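Local structure of neutral ceramidase (Pseudomonas aeruginosa, 2ZXC) at residues A[161-166]-A[457-462]; A[448-453]-A[463-468]. The protein hydrolyses the N-acyl linkage of ceramides to give sphingosine and a free fatty acid, and can also run the reaction in reverse to synthesise ceramide. All blocks are in the same frame, centred on the assembly; numbering follows the deposited sequence.

Contact 1 of 2, residues A[161-166]-A[457-462]; sequences SLLSHL and AQEYEG. With 2ED (N-[(1R,2R,3E)-2-hydroxy-1-(hydroxymethyl)heptadec-3-en-1-yl]acetamide), chain D.
Glu459 reaches across to Ser164 and places one carboxylate oxygen, OE1, against both the backbone and the hydroxyl of that serine. Ser164 N donates to Glu459 OE1 over 3.0 Å with an N-H...O angle of 140°, from above the carboxylate plane and 41° out of it; the same N-H is shared with a weak bond to Ser161 O. Ser164 OG also donates to Glu459 OE1, but the modelled separation of 2.5 Å is very short and its exact value doubtful. The other oxygen is served by solvent: a water donates to Glu459 OE2 at 2.7 Å and accepts from Leu163 N. A second water accepts from Glu459 N at 2.8 Å and donates to Ser164 OG, which would let the serine hydroxyl both give and receive. Beyond CG the glutamate chain is extended, which carries the carboxylate to this position, and CD2 of Leu163 rests 3.7 Å from Glu459 CD.

This is a carboxylate at a helix N-terminus: the N-H groups of Leu163 and Ser164, in the first turn of helix 162-165, point to it directly or through water, and the helix end would be expected to favour its negative charge. Glu459 is itself the N-cap residue of helix 460-463, so the starts of two short helices meet within the N-terminal ceramidase family region.

Ser161, the N-cap of helix 162-165, makes no capping bond with its side chain. Its OG donates instead to Glu461 OE1 at 2.7 Å, meeting the syn side 23° out of the carboxylate plane. Glu461 OE2 forms a salt bridge with Arg160, which in turn bonds to the zinc ligand Tyr448. Tyr460 turns its ring away from segment 161-166, and the bound ceramide analogue lies over one face of it.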
loop_
_atom_site.group_PDB
_atom_site.type_symbol
_atom_site.label_atom_id
_atom_site.label_comp_id
_atom_site.label_asym_id
_atom_site.label_seq_id
_atom_site.Cartn_x
_atom_site.Cartn_y
_atom_site.Cartn_z
ATOM N N SER A 161 6.466 13.630 14.223
ATOM C CA SER A 161 7.808 13.863 14.737
ATOM C C SER A 161 8.181 15.332 14.523
ATOM O O SER A 161 9.194 15.649 13.904
ATOM C CB SER A 161 8.805 12.945 14.028
ATOM O OG SER A 161 8.474 11.579 14.242
ATOM N N LEU A 162 7.350 16.225 15.054
ATOM C CA LEU A 162 7.565 17.665 14.912
ATOM C C LEU A 162 8.955 18.102 15.369
ATOM O O LEU A 162 9.612 18.901 14.706
ATOM C CB LEU A 162 6.511 18.438 15.707
ATOM C CG LEU A 162 5.697 19.513 14.984
ATOM C CD1 LEU A 162 5.212 20.519 16.008
ATOM C CD2 LEU A 162 6.534 20.219 13.927
ATOM N N LEU A 163 9.401 17.577 16.505
ATOM C CA LEU A 163 10.708 17.932 17.037
ATOM C C LEU A 163 11.809 17.823 15.984
ATOM O O LEU A 163 12.622 18.729 15.833
ATOM C CB LEU A 163 11.047 17.048 18.241
ATOM C CG LEU A 163 12.482 17.183 18.757
ATOM C CD1 LEU A 163 12.491 17.251 20.272
ATOM C CD2 LEU A 163 13.311 16.012 18.262
ATOM N N SER A 164 11.829 16.716 15.253
ATOM C CA SER A 164 12.840 16.503 14.227
ATOM C C SER A 164 12.607 17.414 13.032
ATOM O O SER A 164 13.543 17.977 12.471
ATOM C CB SER A 164 12.815 15.045 13.759
ATOM O OG SER A 164 13.029 14.169 14.847
ATOM N N HIS A 165 11.345 17.538 12.639
ATOM C CA HIS A 165 10.975 18.362 11.497
ATOM C C HIS A 165 11.455 19.808 11.637
ATOM O O HIS A 165 11.978 20.391 10.687
ATOM C CB HIS A 165 9.452 18.345 11.314
ATOM C CG HIS A 165 8.970 19.227 10.205
ATOM N ND1 HIS A 165 9.178 18.933 8.875
ATOM C CD2 HIS A 165 8.323 20.417 10.229
ATOM C CE1 HIS A 165 8.681 19.904 8.129
ATOM N NE2 HIS A 165 8.158 20.817 8.927
ATOM N N LEU A 166 11.278 20.379 12.822
ATOM C CA LEU A 166 11.673 21.763 13.066
ATOM C C LEU A 166 13.186 21.952 13.140
ATOM O O LEU A 166 13.669 23.071 13.316
ATOM C CB LEU A 166 11.019 22.272 14.353
ATOM C CG LEU A 166 9.498 22.101 14.412
ATOM C CD1 LEU A 166 8.989 22.602 15.758
ATOM C CD2 LEU A 166 8.831 22.868 13.272
ATOM N N ALA A 457 18.491 13.893 15.357
ATOM C CA ALA A 457 17.601 13.868 16.513
ATOM C C ALA A 457 17.192 12.434 16.834
ATOM O O ALA A 457 16.704 12.137 17.921
ATOM C CB ALA A 457 16.373 14.706 16.240
ATOM N N GLN A 458 17.386 11.551 15.867
ATOM C CA GLN A 458 17.056 10.143 16.018
ATOM C C GLN A 458 15.679 9.799 16.574
ATOM O O GLN A 458 15.553 8.969 17.481
ATOM C CB GLN A 458 18.132 9.430 16.841
ATOM C CG GLN A 458 19.342 9.053 16.017
ATOM C CD GLN A 458 18.999 8.071 14.915
ATOM O OE1 GLN A 458 18.714 6.902 15.174
ATOM N NE2 GLN A 458 19.019 8.544 13.677
ATOM N N GLU A 459 14.641 10.444 16.055
ATOM C CA GLU A 459 13.308 10.078 16.482
ATOM C C GLU A 459 13.038 8.822 15.658
ATOM O O GLU A 459 13.900 8.385 14.896
ATOM C CB GLU A 459 12.289 11.183 16.179
ATOM C CG GLU A 459 12.303 12.305 17.226
ATOM C CD GLU A 459 11.081 13.212 17.152
ATOM O OE1 GLU A 459 10.953 13.971 16.164
ATOM O OE2 GLU A 459 10.247 13.163 18.084
ATOM N N TYR A 460 11.858 8.240 15.796
ATOM C CA TYR A 460 11.541 7.017 15.076
ATOM C C TYR A 460 12.033 6.908 13.624
ATOM O O TYR A 460 12.692 5.934 13.270
ATOM C CB TYR A 460 10.035 6.771 15.103
ATOM C CG TYR A 460 9.655 5.487 14.415
ATOM C CD1 TYR A 460 9.831 4.256 15.046
ATOM C CD2 TYR A 460 9.151 5.497 13.119
ATOM C CE1 TYR A 460 9.510 3.061 14.398
ATOM C CE2 TYR A 460 8.829 4.315 12.464
ATOM C CZ TYR A 460 9.010 3.103 13.108
ATOM O OH TYR A 460 8.685 1.932 12.457
ATOM N N GLU A 461 11.719 7.889 12.782
ATOM C CA GLU A 461 12.131 7.821 11.379
ATOM C C GLU A 461 13.647 7.799 11.231
ATOM O O GLU A 461 14.188 7.128 10.351
ATOM C CB GLU A 461 11.551 8.997 10.581
ATOM C CG GLU A 461 10.037 9.071 10.560
ATOM C CD GLU A 461 9.454 9.499 11.894
ATOM O OE1 GLU A 461 10.155 10.212 12.645
ATOM O OE2 GLU A 461 8.292 9.140 12.188
ATOM N N GLY A 462 14.329 8.543 12.095
ATOM C CA GLY A 462 15.779 8.581 12.049
ATOM C C GLY A 462 16.362 7.233 12.427
ATOM O O GLY A 462 17.284 6.739 11.780
HETATM O O2 2ED D . 5.697 2.803 11.438
HETATM O O3 2ED D . 4.556 -0.343 14.570
HETATM O O1 2ED D . 6.615 3.533 14.502
HETATM C C1 2ED D . 4.885 1.957 13.912
HETATM C C2 2ED D . 5.332 3.033 14.894
HETATM C C3 2ED D . 5.423 2.441 16.281
HETATM C C4 2ED D . 6.334 2.894 17.138
HETATM C C5 2ED D . 7.274 4.001 16.725
HETATM C C6 2ED D . 8.251 4.278 17.847
HETATM C C18 2ED D . 4.542 3.026 11.762
HETATM C C19 2ED D . 3.580 3.737 10.856
HETATM N N 2ED D . 4.053 2.654 12.943
HETATM C C 2ED D . 3.952 0.956 14.583
HETATM O O HOH W 1 8.581 15.290 18.351
HETATM O O HOH W 2 14.553 11.720 13.531
#

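Contact 2 of 2, residues A[448-453]-A[463-468]; sequences YVTTRE and GSTLYG. With ZN (zinc ion), chain C; 2ED (N-[(1R,2R,3E)-2-hydroxy-1-(hydroxymethyl)heptadec-3-en-1-yl]acetamide), chain D.
Tyr448 lays its ring beside Ser464 where the loop after helix 460-463 returns to strand 448-449, the chain having passed through helices 452-457 and 460-463; the strand itself pairs in parallel with strand 411-412. With CG anti to the carbonyl carbon (chi1 -68°), CD1 of Tyr448 passes obliquely by Ser464 CB at 3.7 Å, while the far end of the ring delivers Tyr448 OH to the zinc ion at 2.4 Å. His97, His204, Glu411 and a water complete the metal site. Arg160 also bonds to the phenol oxygen, and amide oxygen O2 of the ceramide analogue lies at the ring edge, near its plane, 3.1 Å from Tyr448 OH. The loop contact therefore flanks the ring near its base and leaves the OH end to metal and ligand.

Two residues on, on the same side of the backbone as the Tyr448 side chain, Thr450 crosses Thr465 at about a right angle. Their hydroxyls are engaged elsewhere, Thr450 OG1 with Glu454 and Thr465 OG1 with the carbonyl of Glu461, and the closest touch between the two side chains is Thr450 CG2 on Thr465 OG1 at 2.9 Å.

The backbones hold these side chains in step: Tyr448 N donates to Ser464 O at 3.0 Å (N-H...O angle 147°), and CA of Thr465 points its hydrogen at Tyr448 O, 3.0 Å away and nearly straight at 162°. That same carbonyl accepts from a water at 2.6 Å, and the water takes the N-H of Leu466, inside the type I turn Thr465-Gly468.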
loop_
_atom_site.group_PDB
_atom_site.type_symbol
_atom_site.label_atom_id
_atom_site.label_comp_id
_atom_site.label_asym_id
_atom_site.label_seq_id
_atom_site.Cartn_x
_atom_site.Cartn_y
_atom_site.Cartn_z
ATOM N N TYR A 448 12.865 3.968 6.338
ATOM C CA TYR A 448 12.766 5.420 6.336
ATOM C C TYR A 448 13.949 6.254 5.881
ATOM O O TYR A 448 15.110 5.850 5.967
ATOM C CB TYR A 448 12.364 5.902 7.728
ATOM C CG TYR A 448 10.962 5.522 8.128
ATOM C CD1 TYR A 448 10.651 4.226 8.543
ATOM C CD2 TYR A 448 9.941 6.466 8.094
ATOM C CE1 TYR A 448 9.344 3.892 8.922
ATOM C CE2 TYR A 448 8.646 6.143 8.461
ATOM C CZ TYR A 448 8.357 4.868 8.879
ATOM O OH TYR A 448 7.083 4.611 9.309
ATOM N N VAL A 449 13.624 7.447 5.403
ATOM C CA VAL A 449 14.627 8.393 4.959
ATOM C C VAL A 449 14.350 9.714 5.655
ATOM O O VAL A 449 13.258 10.284 5.569
ATOM C CB VAL A 449 14.599 8.606 3.442
ATOM C CG1 VAL A 449 15.695 9.586 3.058
ATOM C CG2 VAL A 449 14.797 7.281 2.719
ATOM N N THR A 450 15.354 10.189 6.369
ATOM C CA THR A 450 15.241 11.427 7.100
ATOM C C THR A 450 16.360 12.362 6.643
ATOM O O THR A 450 17.372 11.907 6.111
ATOM C CB THR A 450 15.339 11.126 8.604
ATOM O OG1 THR A 450 15.120 12.323 9.345
ATOM C CG2 THR A 450 16.696 10.555 8.948
ATOM N N THR A 451 16.169 13.669 6.802
ATOM C CA THR A 451 17.220 14.605 6.413
ATOM C C THR A 451 18.352 14.456 7.421
ATOM O O THR A 451 18.142 13.948 8.523
ATOM C CB THR A 451 16.753 16.065 6.469
ATOM O OG1 THR A 451 16.416 16.403 7.818
ATOM C CG2 THR A 451 15.554 16.283 5.568
ATOM N N ARG A 452 19.550 14.895 7.051
ATOM C CA ARG A 452 20.678 14.810 7.963
ATOM C C ARG A 452 20.291 15.380 9.330
ATOM O O ARG A 452 20.602 14.788 10.363
ATOM C CB ARG A 452 21.872 15.592 7.419
ATOM C CG ARG A 452 23.068 15.617 8.377
ATOM C CD ARG A 452 23.625 14.215 8.540
ATOM N NE ARG A 452 24.676 14.107 9.548
ATOM C CZ ARG A 452 24.456 13.843 10.833
ATOM N NH1 ARG A 452 25.478 13.752 11.667
ATOM N NH2 ARG A 452 23.216 13.676 11.283
ATOM N N GLU A 453 19.606 16.523 9.336
ATOM C CA GLU A 453 19.206 17.163 10.591
ATOM C C GLU A 453 18.231 16.336 11.415
ATOM O O GLU A 453 18.400 16.188 12.633
ATOM C CB GLU A 453 18.592 18.540 10.323
ATOM C CG GLU A 453 19.545 19.523 9.675
ATOM C CD GLU A 453 19.327 19.671 8.182
ATOM O OE1 GLU A 453 19.278 18.642 7.467
ATOM O OE2 GLU A 453 19.213 20.828 7.722
ATOM N N GLY A 463 15.816 6.633 13.477
ATOM C CA GLY A 463 16.296 5.337 13.911
ATOM C C GLY A 463 16.133 4.312 12.804
ATOM O O GLY A 463 16.893 3.346 12.718
ATOM N N SER A 464 15.142 4.529 11.942
ATOM C CA SER A 464 14.898 3.605 10.851
ATOM C C SER A 464 15.413 4.075 9.506
ATOM O O SER A 464 14.938 3.632 8.460
ATOM C CB SER A 464 13.415 3.281 10.764
ATOM O OG SER A 464 13.047 2.491 11.878
ATOM N N THR A 465 16.380 4.983 9.535
ATOM C CA THR A 465 17.005 5.460 8.311
ATOM C C THR A 465 18.241 4.570 8.256
ATOM O O THR A 465 19.298 4.892 8.795
ATOM C CB THR A 465 17.356 6.954 8.413
ATOM O OG1 THR A 465 16.137 7.709 8.467
ATOM C CG2 THR A 465 18.169 7.405 7.212
ATOM N N LEU A 466 18.045 3.419 7.621
ATOM C CA LEU A 466 19.024 2.343 7.488
ATOM C C LEU A 466 20.477 2.616 7.164
ATOM O O LEU A 466 21.373 2.119 7.847
ATOM C CB LEU A 466 18.522 1.316 6.464
ATOM C CG LEU A 466 17.147 0.674 6.669
ATOM C CD1 LEU A 466 16.908 -0.359 5.564
ATOM C CD2 LEU A 466 17.079 0.006 8.036
ATOM N N TYR A 467 20.720 3.402 6.125
ATOM C CA TYR A 467 22.081 3.621 5.672
ATOM C C TYR A 467 22.895 4.768 6.247
ATOM O O TYR A 467 23.878 5.185 5.644
ATOM C CB TYR A 467 22.054 3.676 4.148
ATOM C CG TYR A 467 21.199 2.560 3.570
ATOM C CD1 TYR A 467 21.650 1.240 3.551
ATOM C CD2 TYR A 467 19.912 2.819 3.108
ATOM C CE1 TYR A 467 20.827 0.202 3.087
ATOM C CE2 TYR A 467 19.089 1.803 2.648
ATOM C CZ TYR A 467 19.547 0.495 2.640
ATOM O OH TYR A 467 18.705 -0.509 2.205
ATOM N N GLY A 468 22.506 5.263 7.417
ATOM C CA GLY A 468 23.265 6.337 8.029
ATOM C C GLY A 468 22.712 7.735 7.817
ATOM O O GLY A 468 21.729 7.923 7.096
HETATM ZN ZN ZN C . 5.382 4.157 7.637
HETATM O O2 2ED D . 5.697 2.803 11.438
HETATM O O3 2ED D . 4.556 -0.343 14.570
HETATM O O1 2ED D . 6.615 3.533 14.502
HETATM C C1 2ED D . 4.885 1.957 13.912
HETATM C C2 2ED D . 5.332 3.033 14.894
HETATM C C3 2ED D . 5.423 2.441 16.281
HETATM C C4 2ED D . 6.334 2.894 17.138
HETATM C C5 2ED D . 7.274 4.001 16.725
HETATM C C6 2ED D . 8.251 4.278 17.847
HETATM C C18 2ED D . 4.542 3.026 11.762
HETATM C C19 2ED D . 3.580 3.737 10.856
HETATM N N 2ED D . 4.053 2.654 12.943
HETATM C C 2ED D . 3.952 0.956 14.583
HETATM O O HOH W 3 16.323 3.625 5.279
HETATM O O HOH W 4 4.789 2.773 8.843
#

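Overall arrangement
The two contacts interleave along the chain: segment 457-462 of contact 1 lies between the two segments of contact 2, and their centres are 10 Å apart. Backbone atoms of contact 1 pack on side chains of contact 2: Glu461 O is 3.4 Å from Tyr448 CB and Gly462 CA 3.8 Å from Thr450 CG2. The rings of Tyr460 and Tyr448 pack edge-to-face, with Tyr460 CE2 3.6 Å from Tyr448 CE1, and both border the bound ceramide analogue. Contact 2 supplies a zinc ligand directly; contact 1 stands further out, the Glu461 side chain being about 7 Å from the zinc ion and reaching Tyr448 through Arg160.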